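Local coordinates for antifreeze protein (Marinomonas primoryensis, PDB 3P4G) that probably binds ice through ordered surface waters, as a hyperactive antifreeze protein folded into a calcium-dependent right-handed beta-helix, at residues T220-G225 with I239-S244; Q243-A248 with E264-G269; I280-Y285 with I306-G311. All coordinates share one frame; numbering follows the deposited sequence.

Contact 1 of 3, residues T220-G225 with I239-S244; sequences TIIIAG and IVRVQS
Ile221 and Arg241 trade backbone hydrogen bonds between strands 220-223 and 239-242, two neighbouring rungs on one face of the right-handed calcium-binding beta-helix. The strands run parallel, their axes 4.8 Å apart and their directions within 4°, and each residue faces the one nineteen positions later: the pairing of a solenoid in its plainest form. Asp219 and Asp238, just ahead of the two strands, bind the same calcium ion.

The backbone ladder alternates regularly. Ile221 N donates to Ile239 O, and Arg241 N returns a bond to Ile221 O at 2.8 Å; Ile223 N then reaches Arg241 O, and Gln243 N carries the ladder past the strand end to Ile223 O.

Apolar side chains fill the inward face, where Ile221, Ile223, Val240 and Val242 all rest on Ile231 of strand 230-232. Directly between the rungs the touch is light, with Ile221 CB 4.2 Å from Val240 CG2.

On the other face side chains lie side by side. Ile239 CG2 comes to 3.5 Å from Thr220 OG1. Arg241 starts with CG anti to its backbone N (chi1 175°), then bends at chi2 and chi3, which swings the guanidinium alongside Ile222; CD1 of that isoleucine lies 3.6 Å from Arg241 NH2, while its CG2 sits over one face of the guanidinium, near the rim.

Polar ends complete the contact. Arg241 NH1 and Gln243 NE2 are 3.0 Å apart, two donors that converge on the carboxylate of Glu264, by salt bridge and hydrogen bond respectively. Beyond them Ser244 OG donates to Ala224 O at 2.7 Å, lying in the carbonyl plane on a lone pair.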
ATOM      1  N   THR A 220      -3.952   1.580 -12.531  1.00  5.28           N
ATOM      2  CA  THR A 220      -5.353   1.285 -12.237  1.00  5.74           C
ATOM      3  C   THR A 220      -5.629   1.590 -10.779  1.00  6.13           C
ATOM      4  O   THR A 220      -4.991   1.015  -9.901  1.00  6.91           O
ATOM      5  CB  THR A 220      -5.658  -0.193 -12.513  1.00  6.82           C
ATOM      6  OG1 THR A 220      -5.479  -0.484 -13.907  1.00  9.31           O
ATOM      7  CG2 THR A 220      -7.072  -0.521 -12.123  1.00  5.72           C
ATOM      8  N   ILE A 221      -6.598   2.469 -10.534  1.00  5.18           N
ATOM      9  CA  ILE A 221      -7.018   2.800  -9.144  1.00  5.55           C
ATOM     10  C   ILE A 221      -8.488   2.549  -9.010  1.00  6.06           C
ATOM     11  O   ILE A 221      -9.289   3.144  -9.777  1.00  8.06           O
ATOM     12  CB  ILE A 221      -6.700   4.278  -8.899  1.00  4.85           C
ATOM     13  CG1 ILE A 221      -5.166   4.469  -8.818  1.00  5.93           C
ATOM     14  CG2 ILE A 221      -7.373   4.785  -7.595  1.00  5.38           C
ATOM     15  CD1 ILE A 221      -4.775   5.946  -9.099  1.00  8.54           C
ATOM     16  N   ILE A 222      -8.867   1.746  -8.013  1.00  5.89           N
ATOM     17  CA  ILE A 222     -10.259   1.440  -7.748  1.00  7.25           C
ATOM     18  C   ILE A 222     -10.568   1.770  -6.273  1.00  7.30           C
ATOM     19  O   ILE A 222      -9.889   1.257  -5.349  1.00  8.82           O
ATOM     20  CB  ILE A 222     -10.558  -0.018  -7.965  1.00  7.76           C
ATOM     21  CG1 ILE A 222     -10.293  -0.410  -9.436  1.00  7.92           C
ATOM     22  CG2 ILE A 222     -12.053  -0.319  -7.632  1.00  8.41           C
ATOM     23  CD1 ILE A 222     -10.286  -1.944  -9.716  1.00 14.07           C
ATOM     24  N   ILE A 223     -11.578   2.607  -6.074  1.00  5.88           N
ATOM     25  CA  ILE A 223     -12.071   2.958  -4.716  1.00  7.03           C
ATOM     26  C   ILE A 223     -13.486   2.422  -4.605  1.00  8.54           C
ATOM     27  O   ILE A 223     -14.407   2.897  -5.316  1.00  9.03           O
ATOM     28  CB  ILE A 223     -12.054   4.489  -4.414  1.00  6.64           C
ATOM     29  CG1 ILE A 223     -10.710   5.169  -4.802  1.00  7.54           C
ATOM     30  CG2 ILE A 223     -12.406   4.761  -2.896  1.00  8.14           C
ATOM     31  CD1 ILE A 223      -9.426   4.634  -4.080  1.00  6.97           C
ATOM     32  N   ALA A 224     -13.700   1.433  -3.733  1.00  8.81           N
ATOM     33  CA  ALA A 224     -15.076   0.857  -3.551  1.00 10.68           C
ATOM     34  C   ALA A 224     -16.020   1.769  -2.769  1.00 10.46           C
ATOM     35  O   ALA A 224     -17.205   1.808  -3.061  1.00 10.66           O
ATOM     36  CB  ALA A 224     -15.014  -0.459  -2.839  1.00 10.48           C
ATOM     37  N   GLY A 225     -15.460   2.503  -1.809  1.00  9.87           N
ATOM     38  CA  GLY A 225     -16.223   3.342  -0.893  1.00 10.21           C
ATOM     39  C   GLY A 225     -16.277   4.763  -1.415  1.00 10.99           C
ATOM     40  O   GLY A 225     -16.142   4.970  -2.612  1.00 10.58           O
ATOM     41  N   ILE A 239      -6.631   4.426 -15.459  1.00  6.63           N
ATOM     42  CA  ILE A 239      -8.071   4.227 -15.283  1.00  5.94           C
ATOM     43  C   ILE A 239      -8.388   4.334 -13.775  1.00  5.71           C
ATOM     44  O   ILE A 239      -7.705   3.694 -12.931  1.00  6.43           O
ATOM     45  CB  ILE A 239      -8.600   2.893 -15.881  1.00  7.63           C
ATOM     46  CG1 ILE A 239     -10.114   2.838 -15.591  1.00  6.17           C
ATOM     47  CG2 ILE A 239      -7.887   1.627 -15.252  1.00  8.09           C
ATOM     48  CD1 ILE A 239     -10.895   1.883 -16.560  1.00  9.64           C
ATOM     49  N   VAL A 240      -9.346   5.175 -13.441  1.00  5.74           N
ATOM     50  CA  VAL A 240      -9.780   5.364 -12.054  1.00  5.59           C
ATOM     51  C   VAL A 240     -11.239   4.992 -11.995  1.00  6.47           C
ATOM     52  O   VAL A 240     -12.043   5.453 -12.833  1.00  6.90           O
ATOM     53  CB  VAL A 240      -9.570   6.828 -11.598  1.00  5.57           C
ATOM     54  CG1 VAL A 240     -10.119   7.063 -10.174  1.00  6.12           C
ATOM     55  CG2 VAL A 240      -8.043   7.208 -11.627  1.00  6.57           C
ATOM     56  N   ARG A 241     -11.603   4.176 -11.012  1.00  7.29           N
ATOM     57  CA  ARG A 241     -13.004   3.843 -10.842  1.00  7.42           C
ATOM     58  C   ARG A 241     -13.382   4.121  -9.377  1.00  8.16           C
ATOM     59  O   ARG A 241     -12.659   3.691  -8.469  1.00  7.06           O
ATOM     60  CB  ARG A 241     -13.255   2.389 -11.167  1.00  9.10           C
ATOM     61  CG  ARG A 241     -14.707   1.906 -10.895  1.00  8.92           C
ATOM     62  CD  ARG A 241     -15.105   0.878 -11.909  1.00 17.60           C
ATOM     63  NE  ARG A 241     -14.294  -0.316 -11.757  1.00 21.20           N
ATOM     64  CZ  ARG A 241     -14.556  -1.275 -10.859  1.00 28.55           C
ATOM     65  NH1 ARG A 241     -15.608  -1.137 -10.060  1.00 24.78           N
ATOM     66  NH2 ARG A 241     -13.758  -2.363 -10.737  1.00 26.57           N
ATOM     67  N   VAL A 242     -14.476   4.841  -9.187  1.00  6.81           N
ATOM     68  CA  VAL A 242     -15.010   5.123  -7.827  0.50  7.03           C
ATOM     69  C   VAL A 242     -16.415   4.552  -7.773  1.00  7.92           C
ATOM     70  O   VAL A 242     -17.298   4.886  -8.597  1.00  8.92           O
ATOM     71  CB  VAL A 242     -15.052   6.632  -7.464  0.50  7.31           C
ATOM     72  CG1 VAL A 242     -15.650   6.860  -6.020  0.50  7.51           C
ATOM     73  CG2 VAL A 242     -13.674   7.276  -7.627  0.50  7.46           C
ATOM     74  N   GLN A 243     -16.658   3.693  -6.785  1.00  8.72           N
ATOM     75  CA  GLN A 243     -17.953   2.995  -6.750  1.00 10.32           C
ATOM     76  C   GLN A 243     -19.037   3.580  -5.858  1.00 11.88           C
ATOM     77  O   GLN A 243     -20.197   3.164  -5.962  1.00 13.08           O
ATOM     78  CB  GLN A 243     -17.703   1.524  -6.365  1.00 10.99           C
ATOM     79  CG  GLN A 243     -16.766   0.822  -7.308  1.00 13.27           C
ATOM     80  CD  GLN A 243     -16.753  -0.660  -7.071  1.00 22.32           C
ATOM     81  OE1 GLN A 243     -15.985  -1.148  -6.264  1.00 20.66           O
ATOM     82  NE2 GLN A 243     -17.598  -1.399  -7.801  1.00 22.55           N
ATOM     83  N   SER A 244     -18.673   4.514  -4.979  1.00 10.79           N
ATOM     84  CA  SER A 244     -19.638   5.184  -4.107  1.00 13.09           C
ATOM     85  C   SER A 244     -19.534   6.702  -4.263  1.00 12.15           C
ATOM     86  O   SER A 244     -18.869   7.177  -5.178  1.00 12.92           O
ATOM     87  CB  SER A 244     -19.461   4.751  -2.636  1.00 13.82           C
ATOM     88  OG  SER A 244     -19.426   3.321  -2.499  1.00 13.31           O
TER

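Contact 2 of 3, residues Q243-A248 with E264-G269; sequences QSQVWA and EHELHG
Val246 and Leu267 form the tight core of this contact between two loops that leave successive rungs of the beta-helix. Their backbones are joined by a single bridge: Val246 N donates to Glu266 O at 3.0 Å, and Val246 O accepts from His268 N at 2.8 Å. Although Leu267 CB starts away from the other loop, a chi1 of -180° brings the CD1 branch back, 3.7 Å from Val246 CB. Close by, Gly269 CA lies 3.2 Å from Trp247 O, where a beta carbon would collide with that carbonyl. Gln245 bends at chi2 and runs beside His265, its CG 3.5 Å from His265 ND1 and its OE1 over the ring near the rim; that buried ND1 has no partner in the model.

The Gln243-Glu264 end is polar and water-bridged. The two side chains extend side by side, amide and carboxylate planes 87° apart, and Gln243 NE2 makes a long bond of 3.3 Å to the syn side of Glu264 OE1, from outside the carboxylate plane. A water donates both to that oxygen and to Gln243 O, which gives OE1 two donors, while OE2 pairs with Arg241. The solvent side lies at the far end, with Trp247, Ala248 and His268; there His268 NE2 donates in its ring plane to Glu266 OE1, a 2.8 Å bond that fixes the turn of the imidazole.

Beneath, Leu267 rests on Ile280 and Leu282 of strand 279-282 and on Val300 of helix 294-300, while His265 stacks against Phe284, so the second loop is sandwiched between the preceding coil and the C-terminal strands and helix.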
ATOM      1  N   GLN A 243     -16.658   3.693  -6.785  1.00  8.72           N
ATOM      2  CA  GLN A 243     -17.953   2.995  -6.750  1.00 10.32           C
ATOM      3  C   GLN A 243     -19.037   3.580  -5.858  1.00 11.88           C
ATOM      4  O   GLN A 243     -20.197   3.164  -5.962  1.00 13.08           O
ATOM      5  CB  GLN A 243     -17.703   1.524  -6.365  1.00 10.99           C
ATOM      6  CG  GLN A 243     -16.766   0.822  -7.308  1.00 13.27           C
ATOM      7  CD  GLN A 243     -16.753  -0.660  -7.071  1.00 22.32           C
ATOM      8  OE1 GLN A 243     -15.985  -1.148  -6.264  1.00 20.66           O
ATOM      9  NE2 GLN A 243     -17.598  -1.399  -7.801  1.00 22.55           N
ATOM     10  N   SER A 244     -18.673   4.514  -4.979  1.00 10.79           N
ATOM     11  CA  SER A 244     -19.638   5.184  -4.107  1.00 13.09           C
ATOM     12  C   SER A 244     -19.534   6.702  -4.263  1.00 12.15           C
ATOM     13  O   SER A 244     -18.869   7.177  -5.178  1.00 12.92           O
ATOM     14  CB  SER A 244     -19.461   4.751  -2.636  1.00 13.82           C
ATOM     15  OG  SER A 244     -19.426   3.321  -2.499  1.00 13.31           O
ATOM     16  N   GLN A 245     -20.196   7.454  -3.375  1.00 12.56           N
ATOM     17  CA  GLN A 245     -20.336   8.915  -3.499  1.00 13.14           C
ATOM     18  C   GLN A 245     -18.996   9.588  -3.513  1.00 12.65           C
ATOM     19  O   GLN A 245     -18.111   9.234  -2.723  1.00 12.52           O
ATOM     20  CB  GLN A 245     -21.136   9.480  -2.328  1.00 13.64           C
ATOM     21  CG  GLN A 245     -22.594   9.042  -2.286  1.00 17.39           C
ATOM     22  CD  GLN A 245     -22.842   7.800  -1.438  1.00 18.10           C
ATOM     23  OE1 GLN A 245     -21.999   6.875  -1.365  1.00 16.87           O
ATOM     24  NE2 GLN A 245     -24.026   7.753  -0.813  1.00 21.81           N
ATOM     25  N   VAL A 246     -18.866  10.573  -4.404  1.00  9.83           N
ATOM     26  CA  VAL A 246     -17.716  11.447  -4.416  1.00 10.03           C
ATOM     27  C   VAL A 246     -18.228  12.772  -3.840  1.00 10.83           C
ATOM     28  O   VAL A 246     -19.076  13.466  -4.437  1.00 11.66           O
ATOM     29  CB  VAL A 246     -17.191  11.701  -5.835  1.00  9.80           C
ATOM     30  CG1 VAL A 246     -16.006  12.708  -5.810  1.00  8.90           C
ATOM     31  CG2 VAL A 246     -16.716  10.392  -6.472  1.00  9.82           C
ATOM     32  N   TRP A 247     -17.748  13.098  -2.648  1.00 11.81           N
ATOM     33  CA  TRP A 247     -18.208  14.293  -1.955  1.00 11.82           C
ATOM     34  C   TRP A 247     -17.608  15.584  -2.560  1.00 12.01           C
ATOM     35  O   TRP A 247     -16.621  15.532  -3.319  1.00 11.55           O
ATOM     36  CB  TRP A 247     -17.884  14.154  -0.471  1.00 12.12           C
ATOM     37  CG  TRP A 247     -18.795  13.150   0.263  1.00 14.66           C
ATOM     38  CD1 TRP A 247     -19.959  12.573  -0.198  1.00 15.62           C
ATOM     39  CD2 TRP A 247     -18.611  12.677   1.597  1.00 14.00           C
ATOM     40  NE1 TRP A 247     -20.488  11.729   0.771  1.00 15.78           N
ATOM     41  CE2 TRP A 247     -19.684  11.791   1.888  1.00 17.23           C
ATOM     42  CE3 TRP A 247     -17.638  12.912   2.579  1.00 15.28           C
ATOM     43  CZ2 TRP A 247     -19.806  11.137   3.136  1.00 15.97           C
ATOM     44  CZ3 TRP A 247     -17.754  12.251   3.819  1.00 15.45           C
ATOM     45  CH2 TRP A 247     -18.822  11.387   4.085  1.00 15.95           C
ATOM     46  N   ALA A 248     -18.227  16.734  -2.232  1.00 12.26           N
ATOM     47  CA  ALA A 248     -17.886  17.992  -2.892  1.00 13.39           C
ATOM     48  C   ALA A 248     -16.414  18.415  -2.759  1.00 13.82           C
ATOM     49  O   ALA A 248     -15.879  19.048  -3.670  1.00 14.11           O
ATOM     50  CB  ALA A 248     -18.789  19.122  -2.384  1.00 14.71           C
ATOM     51  N   GLU A 264     -19.453   5.481 -10.325  1.00 11.69           N
ATOM     52  CA  GLU A 264     -20.654   4.652 -10.294  1.00 12.27           C
ATOM     53  C   GLU A 264     -21.824   5.250  -9.476  1.00 12.65           C
ATOM     54  O   GLU A 264     -22.926   4.701  -9.493  1.00 13.83           O
ATOM     55  CB  GLU A 264     -20.308   3.256  -9.778  1.00 12.74           C
ATOM     56  CG  GLU A 264     -19.267   2.532 -10.622  1.00 13.11           C
ATOM     57  CD  GLU A 264     -19.025   1.085 -10.166  1.00 17.84           C
ATOM     58  OE1 GLU A 264     -19.722   0.596  -9.265  1.00 18.25           O
ATOM     59  OE2 GLU A 264     -18.125   0.413 -10.723  1.00 19.64           O
ATOM     60  N   HIS A 265     -21.572   6.337  -8.737  1.00 12.36           N
ATOM     61  CA  HIS A 265     -22.570   6.897  -7.817  1.00 12.94           C
ATOM     62  C   HIS A 265     -22.599   8.446  -7.961  1.00 12.50           C
ATOM     63  O   HIS A 265     -22.251   8.975  -9.037  1.00 11.04           O
ATOM     64  CB  HIS A 265     -22.265   6.353  -6.386  1.00 14.59           C
ATOM     65  CG  HIS A 265     -23.483   6.254  -5.526  1.00 14.18           C
ATOM     66  ND1 HIS A 265     -24.064   7.358  -4.925  1.00 16.22           N
ATOM     67  CD2 HIS A 265     -24.292   5.204  -5.242  1.00 19.76           C
ATOM     68  CE1 HIS A 265     -25.163   6.979  -4.282  1.00 21.66           C
ATOM     69  NE2 HIS A 265     -25.296   5.672  -4.419  1.00 19.92           N
ATOM     70  N   GLU A 266     -23.032   9.165  -6.937  1.00 12.53           N
ATOM     71  CA  GLU A 266     -23.103  10.624  -6.968  1.00 12.23           C
ATOM     72  C   GLU A 266     -21.739  11.232  -7.210  1.00 12.36           C
ATOM     73  O   GLU A 266     -20.725  10.735  -6.715  1.00 12.92           O
ATOM     74  CB  GLU A 266     -23.652  11.164  -5.631  1.00 12.88           C
ATOM     75  CG  GLU A 266     -25.113  10.857  -5.426  1.00 14.85           C
ATOM     76  CD  GLU A 266     -25.591  11.128  -4.018  1.00 23.29           C
ATOM     77  OE1 GLU A 266     -25.083  12.047  -3.359  1.00 21.22           O
ATOM     78  OE2 GLU A 266     -26.501  10.404  -3.595  1.00 24.72           O
ATOM     79  N   LEU A 267     -21.721  12.335  -7.957  1.00 11.95           N
ATOM     80  CA  LEU A 267     -20.482  13.040  -8.235  1.00 11.07           C
ATOM     81  C   LEU A 267     -20.627  14.519  -7.864  1.00 12.30           C
ATOM     82  O   LEU A 267     -21.224  15.313  -8.626  1.00 11.58           O
ATOM     83  CB  LEU A 267     -20.068  12.894  -9.734  1.00 11.48           C
ATOM     84  CG  LEU A 267     -18.770  13.615 -10.067  1.00 10.46           C
ATOM     85  CD1 LEU A 267     -17.575  12.933  -9.296  1.00 11.10           C
ATOM     86  CD2 LEU A 267     -18.516  13.578 -11.593  1.00 14.10           C
ATOM     87  N   HIS A 268     -20.122  14.866  -6.681  1.00 11.78           N
ATOM     88  CA  HIS A 268     -20.192  16.262  -6.224  1.00 13.24           C
ATOM     89  C   HIS A 268     -18.857  16.974  -6.329  1.00 12.07           C
ATOM     90  O   HIS A 268     -18.825  18.224  -6.278  1.00 14.36           O
ATOM     91  CB  HIS A 268     -20.721  16.340  -4.797  1.00 13.84           C
ATOM     92  CG  HIS A 268     -22.062  15.704  -4.643  1.00 16.98           C
ATOM     93  ND1 HIS A 268     -23.223  16.314  -5.055  1.00 21.60           N
ATOM     94  CD2 HIS A 268     -22.421  14.480  -4.188  1.00 16.82           C
ATOM     95  CE1 HIS A 268     -24.252  15.514  -4.827  1.00 21.56           C
ATOM     96  NE2 HIS A 268     -23.792  14.394  -4.303  1.00 21.18           N
ATOM     97  N   GLY A 269     -17.776  16.196  -6.433  1.00 11.77           N
ATOM     98  CA  GLY A 269     -16.414  16.751  -6.307  1.00 10.29           C
ATOM     99  C   GLY A 269     -15.827  17.282  -7.590  1.00 12.06           C
ATOM    100  O   GLY A 269     -16.503  17.321  -8.608  1.00 11.79           O
TER
HETATM  101  O   HOH W   1     -21.407   1.152  -7.294  1.00 16.85           O

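Contact 3 of 3, residues I280-Y285 with I306-G311; sequences IYLKFY and IRVSDG
The methylenes of Arg307 pass obliquely over the CD1-CE1 side of the Tyr281 ring, across the parallel strands 279-282 and 305-308. A chi1 of -180° swings the tyrosine ring toward the neighbouring strand and puts its CD1 3.6 Å from Arg307 CG, while Arg307 O and Val308 O approach the ring edge near its plane. Of the arginine side chain it is the methylenes, not the guanidinium, that meet the tyrosine: a bend at chi3 (-64°) carries the guanidinium off, 80° from the ring plane, and its NE goes to Ala318 O. Lys283 CB covers the opposite ring face near the rim, and the ring of Phe320 meets the tyrosine nearly parallel. With an alanine here, the Arg307 methylenes would probably lose the aromatic surface they lie against, leaving a gap beside them, and Phe320 its ring partner.

The opposite side of the strands is aliphatic. Ile280 CG2 and Ile306 CG1 touch at 3.8 Å, while Leu282 sends CD1 across to Ile306 CG2 at 4.0 Å and to Val308 CG1 at 4.1 Å.

The backbone sets this register through Arg307 N to Ile280 O, 3.0 Å, and Leu282 N to Arg307 O, 2.9 Å. The regular ladder then gives way to type I turns, Leu282 to Tyr285 and Val308 to Gly311, and Ser309 N shifts to Tyr285 O at 2.8 Å.

Strand 305-308 is followed by the antiparallel strand 311-314, and this hairpin closes the C-terminal end of the stacked parallel rungs of the beta-helix.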
ATOM      1  N   ILE A 280     -15.070   9.970 -19.321  1.00  7.52           N
ATOM      2  CA  ILE A 280     -15.743   9.819 -18.020  1.00  7.56           C
ATOM      3  C   ILE A 280     -17.050   9.083 -18.252  1.00  8.55           C
ATOM      4  O   ILE A 280     -17.797   9.407 -19.188  1.00  9.03           O
ATOM      5  CB  ILE A 280     -15.923  11.173 -17.256  1.00  7.78           C
ATOM      6  CG1 ILE A 280     -16.448  10.922 -15.825  1.00  9.11           C
ATOM      7  CG2 ILE A 280     -16.888  12.182 -17.982  1.00  8.74           C
ATOM      8  CD1 ILE A 280     -16.624  12.189 -14.983  1.00  9.29           C
ATOM      9  N   TYR A 281     -17.376   8.154 -17.342  1.00  8.74           N
ATOM     10  CA  TYR A 281     -18.621   7.430 -17.411  1.00 10.41           C
ATOM     11  C   TYR A 281     -19.375   7.744 -16.123  1.00 11.54           C
ATOM     12  O   TYR A 281     -18.923   7.398 -15.044  1.00 11.85           O
ATOM     13  CB  TYR A 281     -18.323   5.926 -17.465  1.00 10.79           C
ATOM     14  CG  TYR A 281     -19.530   5.015 -17.545  1.00 11.90           C
ATOM     15  CD1 TYR A 281     -20.768   5.470 -18.047  1.00 13.40           C
ATOM     16  CD2 TYR A 281     -19.413   3.657 -17.193  1.00 16.34           C
ATOM     17  CE1 TYR A 281     -21.857   4.636 -18.137  1.00 15.90           C
ATOM     18  CE2 TYR A 281     -20.541   2.794 -17.272  1.00 19.43           C
ATOM     19  CZ  TYR A 281     -21.740   3.297 -17.757  1.00 19.77           C
ATOM     20  OH  TYR A 281     -22.867   2.472 -17.842  1.00 22.66           O
ATOM     21  N   LEU A 282     -20.506   8.408 -16.272  1.00 11.87           N
ATOM     22  CA  LEU A 282     -21.369   8.794 -15.142  1.00 12.97           C
ATOM     23  C   LEU A 282     -22.481   7.768 -15.060  1.00 14.38           C
ATOM     24  O   LEU A 282     -23.590   7.998 -15.563  1.00 15.67           O
ATOM     25  CB  LEU A 282     -21.968  10.179 -15.396  1.00 13.87           C
ATOM     26  CG  LEU A 282     -20.953  11.334 -15.571  1.00 15.54           C
ATOM     27  CD1 LEU A 282     -21.620  12.641 -16.031  1.00 13.68           C
ATOM     28  CD2 LEU A 282     -20.201  11.581 -14.245  1.00 16.62           C
ATOM     29  N   LYS A 283     -22.196   6.637 -14.427  1.00 15.41           N
ATOM     30  CA  LYS A 283     -23.143   5.506 -14.466  1.00 16.48           C
ATOM     31  C   LYS A 283     -24.420   5.821 -13.669  1.00 16.60           C
ATOM     32  O   LYS A 283     -25.490   5.248 -13.928  1.00 17.49           O
ATOM     33  CB  LYS A 283     -22.452   4.286 -13.882  1.00 17.71           C
ATOM     34  CG  LYS A 283     -23.238   2.969 -13.899  1.00 24.11           C
ATOM     35  CD  LYS A 283     -22.233   1.805 -13.717  1.00 28.54           C
ATOM     36  CE  LYS A 283     -22.770   0.539 -14.371  1.00 32.74           C
ATOM     37  NZ  LYS A 283     -23.876  -0.096 -13.562  1.00 33.35           N
ATOM     38  N   PHE A 284     -24.331   6.755 -12.721  1.00 16.54           N
ATOM     39  CA  PHE A 284     -25.439   7.066 -11.797  1.00 16.57           C
ATOM     40  C   PHE A 284     -26.493   8.030 -12.374  1.00 17.58           C
ATOM     41  O   PHE A 284     -27.606   8.128 -11.837  1.00 17.88           O
ATOM     42  CB  PHE A 284     -24.856   7.626 -10.490  1.00 16.40           C
ATOM     43  CG  PHE A 284     -25.850   7.758  -9.335  1.00 17.72           C
ATOM     44  CD1 PHE A 284     -26.180   6.666  -8.550  1.00 16.96           C
ATOM     45  CD2 PHE A 284     -26.407   9.013  -9.015  1.00 20.26           C
ATOM     46  CE1 PHE A 284     -27.064   6.803  -7.454  1.00 15.60           C
ATOM     47  CE2 PHE A 284     -27.295   9.165  -7.938  1.00 19.41           C
ATOM     48  CZ  PHE A 284     -27.596   8.041  -7.148  1.00 20.71           C
ATOM     49  N   TYR A 285     -26.156   8.708 -13.464  1.00 15.85           N
ATOM     50  CA  TYR A 285     -27.003   9.770 -14.016  1.00 17.41           C
ATOM     51  C   TYR A 285     -27.458   9.423 -15.412  1.00 18.27           C
ATOM     52  O   TYR A 285     -26.645   9.032 -16.252  1.00 16.24           O
ATOM     53  CB  TYR A 285     -26.206  11.076 -14.080  1.00 15.89           C
ATOM     54  CG  TYR A 285     -25.716  11.550 -12.736  1.00 16.99           C
ATOM     55  CD1 TYR A 285     -24.422  11.182 -12.255  1.00 14.20           C
ATOM     56  CD2 TYR A 285     -26.531  12.373 -11.940  1.00 18.22           C
ATOM     57  CE1 TYR A 285     -23.969  11.645 -11.036  1.00 15.82           C
ATOM     58  CE2 TYR A 285     -26.098  12.825 -10.715  1.00 17.99           C
ATOM     59  CZ  TYR A 285     -24.820  12.445 -10.260  1.00 16.11           C
ATOM     60  OH  TYR A 285     -24.392  12.910  -9.059  1.00 14.84           O
ATOM     61  N   ILE A 306     -17.930  11.763 -22.782  1.00  8.92           N
ATOM     62  CA  ILE A 306     -18.793  11.675 -21.604  1.00  9.13           C
ATOM     63  C   ILE A 306     -19.937  10.731 -21.902  1.00 10.60           C
ATOM     64  O   ILE A 306     -20.733  10.981 -22.811  1.00 11.85           O
ATOM     65  CB  ILE A 306     -19.384  13.048 -21.119  1.00  9.43           C
ATOM     66  CG1 ILE A 306     -18.273  14.083 -20.912  1.00  9.53           C
ATOM     67  CG2 ILE A 306     -20.228  12.847 -19.816  1.00 10.73           C
ATOM     68  CD1 ILE A 306     -18.848  15.559 -20.640  1.00 11.05           C
ATOM     69  N   ARG A 307     -19.984   9.630 -21.162  1.00  9.90           N
ATOM     70  CA  ARG A 307     -21.096   8.687 -21.285  1.00 11.11           C
ATOM     71  C   ARG A 307     -21.939   8.765 -20.016  1.00 12.32           C
ATOM     72  O   ARG A 307     -21.399   8.905 -18.933  1.00 12.52           O
ATOM     73  CB  ARG A 307     -20.557   7.248 -21.505  1.00 12.20           C
ATOM     74  CG  ARG A 307     -21.692   6.186 -21.479  1.00 13.18           C
ATOM     75  CD  ARG A 307     -21.211   4.814 -21.864  1.00 15.03           C
ATOM     76  NE  ARG A 307     -20.737   4.738 -23.261  1.00 14.06           N
ATOM     77  CZ  ARG A 307     -21.512   4.599 -24.337  1.00 17.81           C
ATOM     78  NH1 ARG A 307     -22.839   4.522 -24.229  1.00 17.03           N
ATOM     79  NH2 ARG A 307     -20.950   4.506 -25.540  1.00 17.08           N
ATOM     80  N   VAL A 308     -23.266   8.696 -20.153  1.00 13.01           N
ATOM     81  CA  VAL A 308     -24.162   8.632 -18.968  1.00 13.92           C
ATOM     82  C   VAL A 308     -24.860   7.281 -18.965  1.00 15.15           C
ATOM     83  O   VAL A 308     -24.528   6.424 -19.790  1.00 14.26           O
ATOM     84  CB  VAL A 308     -25.116   9.858 -18.892  1.00 15.00           C
ATOM     85  CG1 VAL A 308     -24.303  11.156 -18.710  1.00 15.72           C
ATOM     86  CG2 VAL A 308     -25.996   9.969 -20.145  1.00 16.83           C
ATOM     87  N   SER A 309     -25.824   7.062 -18.057  1.00 15.32           N
ATOM     88  CA  SER A 309     -26.293   5.665 -17.867  1.00 17.06           C
ATOM     89  C   SER A 309     -27.016   5.097 -19.080  1.00 18.21           C
ATOM     90  O   SER A 309     -27.028   3.866 -19.304  1.00 19.01           O
ATOM     91  CB  SER A 309     -27.204   5.557 -16.643  1.00 17.52           C
ATOM     92  OG  SER A 309     -28.402   6.261 -16.899  1.00 18.31           O
ATOM     93  N   ASP A 310     -27.655   5.982 -19.843  1.00 18.23           N
ATOM     94  CA  ASP A 310     -28.492   5.566 -20.961  1.00 20.19           C
ATOM     95  C   ASP A 310     -28.067   6.193 -22.297  1.00 19.87           C
ATOM     96  O   ASP A 310     -28.883   6.366 -23.217  1.00 21.02           O
ATOM     97  CB  ASP A 310     -29.978   5.836 -20.654  1.00 19.88           C
ATOM     98  CG  ASP A 310     -30.296   7.339 -20.452  1.00 22.05           C
ATOM     99  OD1 ASP A 310     -29.360   8.156 -20.265  1.00 18.71           O
ATOM    100  OD2 ASP A 310     -31.501   7.699 -20.511  1.00 23.33           O
ATOM    101  N   GLY A 311     -26.797   6.558 -22.408  1.00 19.13           N
ATOM    102  CA  GLY A 311     -26.290   7.004 -23.725  1.00 18.15           C
ATOM    103  C   GLY A 311     -25.081   7.910 -23.644  1.00 17.11           C
ATOM    104  O   GLY A 311     -24.456   7.995 -22.613  1.00 16.40           O
TER

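Followed from the N terminus, contact 1 closes first, pairing 220-225 with 239-244 after one coil that contains strand 230-232. Contact 2 begins on its last two residues, Gln243 and Ser244, and closes the next coil, with strands 251-253 and 260-263, at 264-269. Contact 3 opens only afterwards and spans a longer excursion through helices 287-290 and 294-300. None encloses another: successive coils are linked in series, contacts 1 and 2 overlapping end to end. Val242 O and Glu264 N, 2.8 Å apart, probably join these two, and Leu267 N with Tyr285 OH, 2.9 Å apart, probably carry the linkage into the C-terminal strands.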